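Local coordinates for protein N-acetylglucosamine 2-epimerase (Xylella fastidiosa, PDB 3GT5) that probably interconverts sugar isomers, such as epimers of N-acylglucosamine-type substrates or related sugars, at residues Y83-H88 and R134-E139; E139-L144 and E191-E196; S54-F59 and H111-A116. All blocks are in the same frame, centred on the assembly; numbering follows the deposited sequence.

How the contacts relate
From the N terminus, the chain first lays down 54-59 on helix 51-68, then 83-88 on the following helix 71-88. Contact 3 closes at 111-116 on helix 112-127, and contact 1 closes afterwards at 134-139 on helix 133-147, so these two loops cross. Contact 2 starts at Glu139, the residue it shares with contact 1, and closes at 191-196; it is in series with both others. Contacts 1 and 2 join outer helices of an alpha/alpha barrel, whereas contact 3 joins two inner ones. A salt bridge from Asp138 OD1 to Arg193 NH2 (2.7 Å) couples contacts 1 and 2, and a probable hydrogen bond between His88 NE2 and Ser54 OG (2.8 Å) couples contacts 1 and 3.

Contact 1. Residues Y83-H88 and R134-E139; sequences YVRDVH and REWMDE
A surface salt bridge combined with a cation-pi stack joins two outer helices of the alpha/alpha barrel, 71-88 and 133-147, through Arg85, Trp136 and Glu139. The backbones stay well apart, the closest CA atoms being those of Arg85 and Trp136 at 9.4 Å, and long side chains span the gap. The Arg85 chain is extended at first and then bends at the CG-CD bond (chi3 62°), bringing the guanidinium over the indole of Trp136, where the planes lie only 8° apart. CZ of Arg85 sits over the five-membered ring of Trp136, 3.6 Å from its centroid, while CD of Arg85 makes a CH-pi contact 3.5 Å from the centroid of the six-membered ring. The proximity of Arg85 NE to Trp136 NE1 (3.4 Å) belongs to this stacking: both nitrogens are donors and no hydrogen bond joins them. With one face of the guanidinium covered, its edge meets the Glu139 carboxylate end-on, the two groups nearly coplanar, and each carboxylate oxygen accepts through its syn lone pair. Arg85 NH1 also bonds Tyr122 OH on inner helix 112-127, and the Tyr122 ring meets Trp136, so the pair is tied to the layer beneath. Two bonds fix the rotation of the guanidinium: Arg85 NH2 to Glu139 OE2 at 3.1 Å, and the almost straight Arg85 NH1 to Glu139 OE1 at 3.0 Å, with an N-H...O angle of 178°.

Contact 2. Residues E139-L144 and E191-E196; sequences ETWCLL and EQRYLE
Trp141 spreads its indole over the guanidinium and aliphatic chain of Arg193, joining outer helices 133-147 and 192-211 of the alpha/alpha barrel. The evidence for a true stack is the 15° between the planes and the position of Arg193 CZ, 3.7 Å from the centroid of the Trp141 five-membered ring and close to its normal, a cation-pi geometry. Further back, Arg193 CD lies over the six-membered ring of Trp141, 4.2 Å from its centroid. Arg193 reaches this position with CG between the backbone N and the carbonyl carbon (chi1 74°) and a fully extended chain beyond, so that the indole is matched along much of its length. Tyr194 adds an offset edge-to-face pair: its ring edge is directed toward the face of Trp141 with the planes 69° apart, and its CE1 comes within 3.5 Å of Trp141 CE3. No hydrogen bond crosses between the two segments; NH2 of Arg193 finds its partners outside helix segment 139-144. Asp138, one turn before Trp141 on the same helix, forms a salt bridge with Arg193 NH2. On the guanidinium face opposite Trp141, Glu191 OE2 approaches Arg193 NE at 3.3 Å, but it lies far from the plane and acts by charge alone. The guanidinium is further steadied at its edge, where Arg193 NH2 donates nearly in plane to Tyr194 OH at 3.1 Å.

Contact 3. Residues S54-F59 and H111-A116; sequences STRFVF and HCYGLA
Two different first torsions bring Arg56 and Tyr113 together: Arg56 places CG beside its backbone N (chi1 -80°) and then runs straight out to NE, while Tyr113 swings its ring anti to its own N (chi1 -171°). Neither CB bond aims at the partner helix, yet the ends of both side chains converge, and the two chains cross at about a right angle. Only the polar ends meet. Arg56 NH2 lies 3.0 Å from Tyr113 OH, near the plane of the phenol ring and at its edge, whereas Arg56 CZ remains 4.2 Å from the same oxygen. Despite the short separation the angle is poor, so no hydrogen bond can be assigned, and with the guanidinium and ring planes 45° apart the pair is not a stack either. The area buried between the segments is small, 78 Å², which fits a meeting of side-chain ends; the helices pack further along, where Val58 touches Ala121. Phe117, one turn beyond Tyr113, touches both: it makes a cation-pi contact with Arg56 and its ring also meets that of Tyr113. Phe240 packs edge-to-face with Tyr113, and His177 from helix 172-189 meets the same ring. This buried arginine-tyrosine pair, between inner helices 51-68 and 112-127 and near the centre of the chain, is consistent with the central cleft of the (alpha/alpha)6 barrel, where sugar epimerases of this family have their active site.

Contact 1. Residues Y83-H88 and R134-E139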
loop_
_atom_site.group_PDB
_atom_site.type_symbol
_atom_site.label_atom_id
_atom_site.label_comp_id
_atom_site.label_asym_id
_atom_site.label_seq_id
_atom_site.Cartn_x
_atom_site.Cartn_y
_atom_site.Cartn_z
ATOM N N TYR A 83 0.165 13.787 -15.192
ATOM C CA TYR A 83 0.408 12.544 -15.876
ATOM C C TYR A 83 -0.749 11.531 -15.705
ATOM O O TYR A 83 -1.159 10.892 -16.671
ATOM C CB TYR A 83 1.704 11.925 -15.391
ATOM C CG TYR A 83 2.268 10.894 -16.326
ATOM C CD1 TYR A 83 2.818 11.261 -17.559
ATOM C CD2 TYR A 83 2.255 9.559 -15.996
ATOM C CE1 TYR A 83 3.372 10.313 -18.412
ATOM C CE2 TYR A 83 2.791 8.605 -16.833
ATOM C CZ TYR A 83 3.354 8.988 -18.049
ATOM O OH TYR A 83 3.879 8.030 -18.874
ATOM N N VAL A 84 -1.256 11.405 -14.483
ATOM C CA VAL A 84 -2.391 10.503 -14.199
ATOM C C VAL A 84 -3.605 10.925 -15.018
ATOM O O VAL A 84 -4.230 10.089 -15.698
ATOM C CB VAL A 84 -2.714 10.432 -12.661
ATOM C CG1 VAL A 84 -4.009 9.604 -12.395
ATOM C CG2 VAL A 84 -1.574 9.799 -11.882
ATOM N N ARG A 85 -3.892 12.232 -15.054
ATOM C CA ARG A 85 -5.106 12.678 -15.747
ATOM C C ARG A 85 -5.005 12.833 -17.271
ATOM O O ARG A 85 -6.005 12.629 -17.962
ATOM C CB ARG A 85 -5.646 13.943 -15.087
ATOM C CG ARG A 85 -6.179 13.664 -13.717
ATOM C CD ARG A 85 -7.089 14.689 -13.166
ATOM N NE ARG A 85 -8.325 14.903 -13.908
ATOM C CZ ARG A 85 -9.430 14.157 -13.849
ATOM N NH1 ARG A 85 -9.482 13.036 -13.132
ATOM N NH2 ARG A 85 -10.508 14.520 -14.547
ATOM N N ASP A 86 -3.815 13.156 -17.781
ATOM C CA ASP A 86 -3.623 13.456 -19.198
ATOM C C ASP A 86 -3.098 12.304 -20.007
ATOM O O ASP A 86 -3.331 12.256 -21.243
ATOM C CB ASP A 86 -2.682 14.636 -19.347
ATOM C CG ASP A 86 -3.234 15.889 -18.692
ATOM O OD1 ASP A 86 -4.449 15.918 -18.338
ATOM O OD2 ASP A 86 -2.456 16.848 -18.526
ATOM N N VAL A 87 -2.405 11.364 -19.348
ATOM C CA VAL A 87 -1.759 10.266 -20.056
ATOM C C VAL A 87 -2.375 8.916 -19.697
ATOM O O VAL A 87 -2.683 8.147 -20.587
ATOM C CB VAL A 87 -0.249 10.263 -19.847
ATOM C CG1 VAL A 87 0.420 9.153 -20.632
ATOM C CG2 VAL A 87 0.317 11.637 -20.229
ATOM N N HIS A 88 -2.568 8.617 -18.410
ATOM C CA HIS A 88 -3.198 7.337 -18.018
ATOM C C HIS A 88 -4.691 7.299 -18.325
ATOM O O HIS A 88 -5.196 6.295 -18.802
ATOM C CB HIS A 88 -3.007 7.003 -16.525
ATOM C CG HIS A 88 -1.645 6.488 -16.198
ATOM N ND1 HIS A 88 -1.289 5.168 -16.368
ATOM C CD2 HIS A 88 -0.538 7.129 -15.741
ATOM C CE1 HIS A 88 -0.031 5.011 -15.972
ATOM N NE2 HIS A 88 0.438 6.181 -15.568
ATOM N N ARG A 134 -11.395 17.440 -5.384
ATOM C CA ARG A 134 -12.613 16.995 -4.752
ATOM C C ARG A 134 -13.560 16.438 -5.836
ATOM O O ARG A 134 -14.226 15.419 -5.612
ATOM C CB ARG A 134 -13.267 18.140 -3.969
ATOM C CG ARG A 134 -14.511 17.774 -3.128
ATOM C CD ARG A 134 -15.125 19.032 -2.452
ATOM N NE ARG A 134 -14.219 19.590 -1.446
ATOM C CZ ARG A 134 -14.182 19.225 -0.159
ATOM N NH1 ARG A 134 -14.995 18.293 0.312
ATOM N NH2 ARG A 134 -13.312 19.792 0.664
ATOM N N GLU A 135 -13.608 17.092 -7.007
ATOM C CA GLU A 135 -14.437 16.626 -8.137
ATOM C C GLU A 135 -13.861 15.347 -8.748
ATOM O O GLU A 135 -14.608 14.450 -9.114
ATOM C CB GLU A 135 -14.532 17.669 -9.260
ATOM C CG GLU A 135 -15.466 18.829 -8.991
ATOM C CD GLU A 135 -15.230 19.533 -7.674
ATOM O OE1 GLU A 135 -14.161 20.202 -7.508
ATOM O OE2 GLU A 135 -16.143 19.452 -6.809
ATOM N N TRP A 136 -12.536 15.273 -8.863
ATOM C CA TRP A 136 -11.905 14.070 -9.431
ATOM C C TRP A 136 -12.198 12.862 -8.564
ATOM O O TRP A 136 -12.380 11.747 -9.089
ATOM C CB TRP A 136 -10.383 14.230 -9.528
ATOM C CG TRP A 136 -9.898 15.389 -10.318
ATOM C CD1 TRP A 136 -10.575 16.080 -11.297
ATOM C CD2 TRP A 136 -8.602 16.001 -10.213
ATOM N NE1 TRP A 136 -9.780 17.094 -11.784
ATOM C CE2 TRP A 136 -8.572 17.073 -11.123
ATOM C CE3 TRP A 136 -7.473 15.754 -9.412
ATOM C CZ2 TRP A 136 -7.433 17.894 -11.286
ATOM C CZ3 TRP A 136 -6.341 16.577 -9.562
ATOM C CH2 TRP A 136 -6.340 17.632 -10.489
ATOM N N MET A 137 -12.227 13.086 -7.237
ATOM C CA MET A 137 -12.609 12.054 -6.251
ATOM C C MET A 137 -14.054 11.620 -6.484
ATOM O O MET A 137 -14.383 10.426 -6.499
ATOM C CB MET A 137 -12.402 12.522 -4.790
ATOM C CG MET A 137 -10.948 12.890 -4.394
ATOM S SD MET A 137 -10.697 13.958 -2.968
ATOM C CE MET A 137 -11.410 12.938 -1.735
ATOM N N ASP A 138 -14.943 12.600 -6.659
ATOM C CA ASP A 138 -16.335 12.276 -6.911
ATOM C C ASP A 138 -16.493 11.501 -8.238
ATOM O O ASP A 138 -17.234 10.520 -8.296
ATOM C CB ASP A 138 -17.233 13.525 -6.843
ATOM C CG ASP A 138 -18.683 13.195 -7.128
ATOM O OD1 ASP A 138 -19.275 12.279 -6.476
ATOM O OD2 ASP A 138 -19.201 13.802 -8.091
ATOM N N GLU A 139 -15.746 11.875 -9.271
ATOM C CA GLU A 139 -15.772 11.187 -10.583
ATOM C C GLU A 139 -15.308 9.752 -10.418
ATOM O O GLU A 139 -15.900 8.849 -11.019
ATOM C CB GLU A 139 -14.849 11.939 -11.544
ATOM C CG GLU A 139 -14.413 11.338 -12.901
ATOM C CD GLU A 139 -13.122 12.019 -13.354
ATOM O OE1 GLU A 139 -12.005 11.504 -13.023
ATOM O OE2 GLU A 139 -13.216 13.146 -13.915
#

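Contact 2. Residues E139-L144 and E191-E196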
loop_
_atom_site.group_PDB
_atom_site.type_symbol
_atom_site.label_atom_id
_atom_site.label_comp_id
_atom_site.label_asym_id
_atom_site.label_seq_id
_atom_site.Cartn_x
_atom_site.Cartn_y
_atom_site.Cartn_z
ATOM N N GLU A 139 -15.746 11.875 -9.271
ATOM C CA GLU A 139 -15.772 11.187 -10.583
ATOM C C GLU A 139 -15.308 9.752 -10.418
ATOM O O GLU A 139 -15.900 8.849 -11.019
ATOM C CB GLU A 139 -14.849 11.939 -11.544
ATOM C CG GLU A 139 -14.413 11.338 -12.901
ATOM C CD GLU A 139 -13.122 12.019 -13.354
ATOM O OE1 GLU A 139 -12.005 11.504 -13.023
ATOM O OE2 GLU A 139 -13.216 13.146 -13.915
ATOM N N THR A 140 -14.276 9.545 -9.575
ATOM C CA THR A 140 -13.732 8.188 -9.349
ATOM C C THR A 140 -14.742 7.357 -8.538
ATOM O O THR A 140 -14.982 6.199 -8.862
ATOM C CB THR A 140 -12.380 8.264 -8.640
ATOM O OG1 THR A 140 -11.509 9.116 -9.391
ATOM C CG2 THR A 140 -11.737 6.850 -8.486
ATOM N N TRP A 141 -15.352 7.955 -7.523
ATOM C CA TRP A 141 -16.428 7.283 -6.763
ATOM C C TRP A 141 -17.549 6.821 -7.746
ATOM O O TRP A 141 -18.031 5.669 -7.696
ATOM C CB TRP A 141 -16.995 8.229 -5.695
ATOM C CG TRP A 141 -18.206 7.691 -4.984
ATOM C CD1 TRP A 141 -19.509 7.816 -5.400
ATOM C CD2 TRP A 141 -18.251 6.922 -3.785
ATOM N NE1 TRP A 141 -20.337 7.192 -4.529
ATOM C CE2 TRP A 141 -19.601 6.647 -3.521
ATOM C CE3 TRP A 141 -17.282 6.481 -2.859
ATOM C CZ2 TRP A 141 -20.014 5.917 -2.412
ATOM C CZ3 TRP A 141 -17.698 5.771 -1.765
ATOM C CH2 TRP A 141 -19.052 5.501 -1.537
ATOM N N CYS A 142 -17.977 7.725 -8.616
ATOM C CA CYS A 142 -19.061 7.401 -9.550
ATOM C C CYS A 142 -18.697 6.253 -10.477
ATOM O O CYS A 142 -19.513 5.354 -10.678
ATOM C CB CYS A 142 -19.491 8.613 -10.335
ATOM S SG CYS A 142 -20.395 9.742 -9.302
ATOM N N LEU A 143 -17.458 6.268 -10.980
ATOM C CA LEU A 143 -16.948 5.212 -11.848
ATOM C C LEU A 143 -16.925 3.852 -11.128
ATOM O O LEU A 143 -17.382 2.835 -11.703
ATOM C CB LEU A 143 -15.534 5.561 -12.326
ATOM C CG LEU A 143 -15.001 4.573 -13.372
ATOM C CD1 LEU A 143 -15.531 4.873 -14.774
ATOM C CD2 LEU A 143 -13.451 4.559 -13.296
ATOM N N LEU A 144 -16.426 3.843 -9.886
ATOM C CA LEU A 144 -16.437 2.663 -9.020
ATOM C C LEU A 144 -17.862 2.173 -8.761
ATOM O O LEU A 144 -18.135 0.970 -8.811
ATOM C CB LEU A 144 -15.683 2.966 -7.706
ATOM C CG LEU A 144 -14.168 3.069 -7.895
ATOM C CD1 LEU A 144 -13.584 3.755 -6.647
ATOM C CD2 LEU A 144 -13.589 1.679 -8.098
ATOM N N GLU A 191 -16.154 13.959 3.766
ATOM C CA GLU A 191 -17.423 13.304 3.388
ATOM C C GLU A 191 -17.589 11.969 4.089
ATOM O O GLU A 191 -16.756 11.037 3.906
ATOM C CB GLU A 191 -17.525 13.139 1.894
ATOM C CG GLU A 191 -17.469 14.449 1.122
ATOM C CD GLU A 191 -17.510 14.268 -0.378
ATOM O OE1 GLU A 191 -16.882 15.090 -1.093
ATOM O OE2 GLU A 191 -18.173 13.329 -0.866
ATOM N N GLN A 192 -18.709 11.822 4.795
ATOM C CA GLN A 192 -19.013 10.645 5.547
ATOM C C GLN A 192 -19.079 9.401 4.689
ATOM O O GLN A 192 -18.729 8.314 5.209
ATOM C CB GLN A 192 -20.351 10.791 6.338
ATOM C CG GLN A 192 -20.537 9.772 7.505
ATOM C CD GLN A 192 -19.527 9.928 8.626
ATOM O OE1 GLN A 192 -18.817 10.971 8.715
ATOM N NE2 GLN A 192 -19.439 8.904 9.509
ATOM N N ARG A 193 -19.519 9.529 3.441
ATOM C CA ARG A 193 -19.702 8.323 2.597
ATOM C C ARG A 193 -18.391 7.558 2.434
ATOM O O ARG A 193 -18.379 6.324 2.342
ATOM C CB ARG A 193 -20.308 8.627 1.238
ATOM C CG ARG A 193 -19.383 9.306 0.203
ATOM C CD ARG A 193 -20.166 9.745 -1.018
ATOM N NE ARG A 193 -19.255 10.375 -1.988
ATOM C CZ ARG A 193 -19.577 10.731 -3.218
ATOM N NH1 ARG A 193 -20.804 10.555 -3.670
ATOM N NH2 ARG A 193 -18.651 11.295 -3.998
ATOM N N TYR A 194 -17.296 8.293 2.335
ATOM C CA TYR A 194 -15.997 7.639 2.198
ATOM C C TYR A 194 -15.573 6.866 3.411
ATOM O O TYR A 194 -15.078 5.745 3.261
ATOM C CB TYR A 194 -14.921 8.674 1.832
ATOM C CG TYR A 194 -15.172 9.418 0.582
ATOM C CD1 TYR A 194 -15.600 8.777 -0.585
ATOM C CD2 TYR A 194 -14.969 10.796 0.530
ATOM C CE1 TYR A 194 -15.797 9.453 -1.746
ATOM C CE2 TYR A 194 -15.143 11.483 -0.645
ATOM C CZ TYR A 194 -15.570 10.814 -1.795
ATOM O OH TYR A 194 -15.736 11.492 -3.005
ATOM N N LEU A 195 -15.751 7.446 4.610
ATOM C CA LEU A 195 -15.431 6.763 5.859
ATOM C C LEU A 195 -16.302 5.513 6.062
ATOM O O LEU A 195 -15.821 4.444 6.492
ATOM C CB LEU A 195 -15.615 7.719 7.035
ATOM C CG LEU A 195 -15.344 7.167 8.409
ATOM C CD1 LEU A 195 -13.874 6.581 8.516
ATOM C CD2 LEU A 195 -15.672 8.271 9.533
ATOM N N GLU A 196 -17.587 5.655 5.703
ATOM C CA GLU A 196 -18.517 4.560 5.877
ATOM C C GLU A 196 -18.228 3.409 4.891
ATOM O O GLU A 196 -18.340 2.226 5.255
ATOM C CB GLU A 196 -19.950 5.044 5.771
ATOM C CG GLU A 196 -20.286 6.028 6.934
ATOM C CD GLU A 196 -20.541 5.448 8.320
ATOM O OE1 GLU A 196 -20.569 4.208 8.529
ATOM O OE2 GLU A 196 -20.726 6.288 9.257
#

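Contact 3. Residues S54-F59 and H111-A116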
loop_
_atom_site.group_PDB
_atom_site.type_symbol
_atom_site.label_atom_id
_atom_site.label_comp_id
_atom_site.label_asym_id
_atom_site.label_seq_id
_atom_site.Cartn_x
_atom_site.Cartn_y
_atom_site.Cartn_z
ATOM N N SER A 54 2.933 5.690 -10.904
ATOM C CA SER A 54 2.469 7.054 -11.213
ATOM C C SER A 54 1.645 7.632 -10.050
ATOM O O SER A 54 1.799 8.800 -9.669
ATOM C CB SER A 54 1.615 7.100 -12.503
ATOM O OG SER A 54 2.392 6.832 -13.657
ATOM N N THR A 55 0.762 6.832 -9.492
ATOM C CA THR A 55 -0.061 7.271 -8.352
ATOM C C THR A 55 0.709 7.306 -7.019
ATOM O O THR A 55 0.551 8.247 -6.224
ATOM C CB THR A 55 -1.316 6.402 -8.262
ATOM O OG1 THR A 55 -0.945 5.015 -8.194
ATOM C CG2 THR A 55 -2.248 6.650 -9.451
ATOM N N ARG A 56 1.520 6.282 -6.748
ATOM C CA ARG A 56 2.249 6.230 -5.481
ATOM C C ARG A 56 3.226 7.392 -5.355
ATOM O O ARG A 56 3.436 7.903 -4.263
ATOM C CB ARG A 56 2.969 4.884 -5.308
ATOM C CG ARG A 56 2.007 3.779 -4.838
ATOM C CD ARG A 56 2.714 2.453 -4.721
ATOM N NE ARG A 56 1.787 1.390 -4.329
ATOM C CZ ARG A 56 2.169 0.136 -4.061
ATOM N NH1 ARG A 56 3.455 -0.181 -4.063
ATOM N NH2 ARG A 56 1.265 -0.781 -3.713
ATOM N N PHE A 57 3.854 7.801 -6.459
ATOM C CA PHE A 57 4.762 8.966 -6.387
ATOM C C PHE A 57 4.017 10.263 -6.039
ATOM O O PHE A 57 4.572 11.133 -5.400
ATOM C CB PHE A 57 5.506 9.193 -7.683
ATOM C CG PHE A 57 6.823 8.475 -7.782
ATOM C CD1 PHE A 57 7.872 8.784 -6.923
ATOM C CD2 PHE A 57 7.037 7.548 -8.790
ATOM C CE1 PHE A 57 9.102 8.126 -7.041
ATOM C CE2 PHE A 57 8.274 6.890 -8.917
ATOM C CZ PHE A 57 9.296 7.195 -8.034
ATOM N N VAL A 58 2.758 10.404 -6.456
ATOM C CA VAL A 58 1.946 11.544 -5.989
ATOM C C VAL A 58 1.775 11.503 -4.472
ATOM O O VAL A 58 1.925 12.514 -3.798
ATOM C CB VAL A 58 0.575 11.541 -6.663
ATOM C CG1 VAL A 58 -0.425 12.540 -6.006
ATOM C CG2 VAL A 58 0.712 11.834 -8.123
ATOM N N PHE A 59 1.483 10.331 -3.905
ATOM C CA PHE A 59 1.441 10.169 -2.446
ATOM C C PHE A 59 2.781 10.590 -1.790
ATOM O O PHE A 59 2.760 11.351 -0.823
ATOM C CB PHE A 59 1.039 8.710 -2.073
ATOM C CG PHE A 59 1.170 8.372 -0.633
ATOM C CD1 PHE A 59 0.054 8.375 0.184
ATOM C CD2 PHE A 59 2.401 7.985 -0.096
ATOM C CE1 PHE A 59 0.149 8.021 1.525
ATOM C CE2 PHE A 59 2.514 7.640 1.279
ATOM C CZ PHE A 59 1.372 7.654 2.074
ATOM N N HIS A 111 -8.154 -2.248 -13.653
ATOM C CA HIS A 111 -7.916 -2.908 -12.384
ATOM C C HIS A 111 -8.454 -2.092 -11.248
ATOM O O HIS A 111 -8.109 -0.946 -11.101
ATOM C CB HIS A 111 -6.412 -3.107 -12.196
ATOM C CG HIS A 111 -5.879 -4.272 -12.946
ATOM N ND1 HIS A 111 -6.106 -5.577 -12.561
ATOM C CD2 HIS A 111 -5.125 -4.332 -14.068
ATOM C CE1 HIS A 111 -5.500 -6.391 -13.407
ATOM N NE2 HIS A 111 -4.895 -5.660 -14.332
ATOM N N CYS A 112 -9.288 -2.690 -10.417
ATOM C CA CYS A 112 -9.746 -2.033 -9.193
ATOM C C CYS A 112 -8.554 -1.603 -8.331
ATOM O O CYS A 112 -8.608 -0.560 -7.680
ATOM C CB CYS A 112 -10.624 -2.984 -8.402
ATOM S SG CYS A 112 -11.485 -2.060 -7.110
ATOM N N TYR A 113 -7.501 -2.427 -8.305
ATOM C CA TYR A 113 -6.285 -2.090 -7.567
ATOM C C TYR A 113 -5.750 -0.720 -8.013
ATOM O O TYR A 113 -5.377 0.121 -7.181
ATOM C CB TYR A 113 -5.266 -3.214 -7.794
ATOM C CG TYR A 113 -4.030 -3.144 -6.936
ATOM C CD1 TYR A 113 -3.841 -4.014 -5.851
ATOM C CD2 TYR A 113 -3.027 -2.182 -7.217
ATOM C CE1 TYR A 113 -2.715 -3.946 -5.084
ATOM C CE2 TYR A 113 -1.921 -2.112 -6.453
ATOM C CZ TYR A 113 -1.760 -2.985 -5.388
ATOM O OH TYR A 113 -0.631 -2.935 -4.604
ATOM N N GLY A 114 -5.748 -0.506 -9.325
ATOM C CA GLY A 114 -5.411 0.779 -9.961
ATOM C C GLY A 114 -6.257 1.937 -9.507
ATOM O O GLY A 114 -5.738 2.978 -9.074
ATOM N N LEU A 115 -7.570 1.760 -9.525
ATOM C CA LEU A 115 -8.472 2.801 -9.059
ATOM C C LEU A 115 -8.331 3.158 -7.564
ATOM O O LEU A 115 -8.608 4.296 -7.189
ATOM C CB LEU A 115 -9.922 2.428 -9.385
ATOM C CG LEU A 115 -10.138 2.369 -10.898
ATOM C CD1 LEU A 115 -11.480 1.714 -11.156
ATOM C CD2 LEU A 115 -10.072 3.796 -11.434
ATOM N N ALA A 116 -7.966 2.192 -6.697
ATOM C CA ALA A 116 -7.695 2.488 -5.285
ATOM C C ALA A 116 -6.552 3.517 -5.231
ATOM O O ALA A 116 -6.663 4.560 -4.544
ATOM C CB ALA A 116 -7.318 1.244 -4.544
#